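Local coordinates for protein platelet aggregation factor Sm-hPAF (Streptococcus mitis, PDB 4GWI) that probably forms pores in cholesterol-containing host membranes as a cholesterol-dependent cytolysin, this piece being its fucose-binding F-type lectin domain, which holds the Lewis y glycan, at residues Asp105-Asn108 and Glu112-Val115. The protein carries 2 engineered substitutions. Sequence-based numbering, arbitrary orientation.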
loop_
_atom_site.group_PDB
_atom_site.type_symbol
_atom_site.label_atom_id
_atom_site.label_comp_id
_atom_site.label_asym_id
_atom_site.label_seq_id
_atom_site.Cartn_x
_atom_site.Cartn_y
_atom_site.Cartn_z
ATOM N N ASP A 105 -1.767 14.010 1.384
ATOM C CA ASP A 105 -2.028 14.488 2.730
ATOM C C ASP A 105 -3.062 13.626 3.420
ATOM O O ASP A 105 -2.894 13.354 4.587
ATOM C CB ASP A 105 -2.640 15.906 2.647
ATOM C CG ASP A 105 -1.646 16.954 2.194
ATOM O OD1 ASP A 105 -0.412 16.807 2.430
ATOM O OD2 ASP A 105 -2.142 17.965 1.632
ATOM N N SER A 106 -4.111 13.199 2.734
ATOM C CA SER A 106 -5.253 12.541 3.356
ATOM C C SER A 106 -5.919 11.690 2.320
ATOM O O SER A 106 -5.646 11.852 1.150
ATOM C CB SER A 106 -6.318 13.614 3.709
ATOM O OG SER A 106 -7.051 13.209 4.802
ATOM N N LEU A 107 -6.814 10.797 2.767
ATOM C CA LEU A 107 -7.755 10.170 1.868
ATOM C C LEU A 107 -9.119 10.940 1.917
ATOM O O LEU A 107 -10.075 10.556 1.194
ATOM C CB LEU A 107 -8.016 8.737 2.332
ATOM C CG LEU A 107 -7.214 7.704 1.557
ATOM C CD1 LEU A 107 -5.736 7.937 1.830
ATOM C CD2 LEU A 107 -7.622 6.271 1.922
ATOM N N ASN A 108 -9.203 11.894 2.870
ATOM C CA ASN A 108 -10.401 12.769 3.110
ATOM C C ASN A 108 -11.620 11.984 3.574
ATOM O O ASN A 108 -12.727 12.210 3.084
ATOM C CB ASN A 108 -10.792 13.487 1.801
ATOM C CG ASN A 108 -9.855 14.631 1.447
ATOM O OD1 ASN A 108 -9.306 15.318 2.327
ATOM N ND2 ASN A 108 -9.680 14.855 0.147
ATOM N N GLU A 112 -10.957 4.487 -0.045
ATOM C CA GLU A 112 -9.914 3.990 -0.952
ATOM C C GLU A 112 -9.236 5.201 -1.590
ATOM O O GLU A 112 -9.755 6.335 -1.608
ATOM C CB GLU A 112 -10.457 3.087 -1.996
ATOM C CG GLU A 112 -11.517 3.737 -2.810
ATOM C CD GLU A 112 -12.294 2.734 -3.679
ATOM O OE1 GLU A 112 -12.805 1.706 -3.133
ATOM O OE2 GLU A 112 -12.387 3.025 -4.910
ATOM N N LEU A 113 -8.017 4.969 -2.100
ATOM C CA LEU A 113 -7.251 6.029 -2.860
ATOM C C LEU A 113 -6.758 5.356 -4.101
ATOM O O LEU A 113 -6.089 4.297 -4.060
ATOM C CB LEU A 113 -6.067 6.572 -2.035
ATOM C CG LEU A 113 -5.121 7.475 -2.866
ATOM C CD1 LEU A 113 -5.870 8.732 -3.317
ATOM C CD2 LEU A 113 -3.857 7.798 -2.020
ATOM N N GLU A 114 -7.012 5.934 -5.282
ATOM C CA GLU A 114 -6.441 5.399 -6.506
ATOM C C GLU A 114 -5.267 6.292 -6.938
ATOM O O GLU A 114 -5.404 7.552 -7.058
ATOM C CB GLU A 114 -7.466 5.477 -7.689
ATOM C CG GLU A 114 -8.595 4.417 -7.470
ATOM C CD GLU A 114 -9.595 4.345 -8.615
ATOM O OE1 GLU A 114 -9.699 5.303 -9.400
ATOM O OE2 GLU A 114 -10.267 3.302 -8.698
ATOM N N VAL A 115 -4.103 5.654 -7.070
ATOM C CA VAL A 115 -2.870 6.444 -7.430
ATOM C C VAL A 115 -2.488 6.000 -8.825
ATOM O O VAL A 115 -2.327 4.815 -9.144
ATOM C CB VAL A 115 -1.768 6.045 -6.442
ATOM C CG1 VAL A 115 -0.528 6.933 -6.773
ATOM C CG2 VAL A 115 -2.186 6.253 -4.994
#
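Leu107 meets Leu113 and the backbone of Glu112 where the loop after strand 98-104 leads round to strand 112-117. Ahead of it, Asp105 still holds to neighbouring parts of the fold. Its OD1 is hydrogen-bonded to NE2 of His103, and its backbone pairs with Asn86. Ser106 then shapes the turn. Its OG accepts a hydrogen bond from N of Asn108 at 3.2 Å, with an N-H...O angle of 155°. This is an ST turn, and it spans the leucine that makes the contact.

Leu107 points toward the strand and is buried. Its branch point comes closest: CG lies 3.9 Å from CB of Leu113. CD1 approaches the same CB at 4.1 Å. The other methyl, CD2, rests on the main chain instead, 4.0 Å from C of Glu112. The leucine therefore lies across the Glu112-Leu113 link, CD1 by a side chain and CD2 over a carbonyl group. Leu113 meets it mainly through CB. With CG anti to the backbone N (chi1 170°), CD2 of Leu113 stays near CD1 of Leu107, while its own CD1 lies farther off. Both leucines also touch Phe87, and Leu113 reaches Phe104. The CB of Glu112 is directed away from the loop, and its OE2 forms a salt bridge with NZ of Lys71.

The two segments are 6.3 Å apart between CA of Leu107 and CA of Leu113. The contact between them is apolar packing alone. It implies that this connection of the F-type lectin beta-sandwich is seated on strand 112-117 by one leucine, while the polar bonds bind each segment separately.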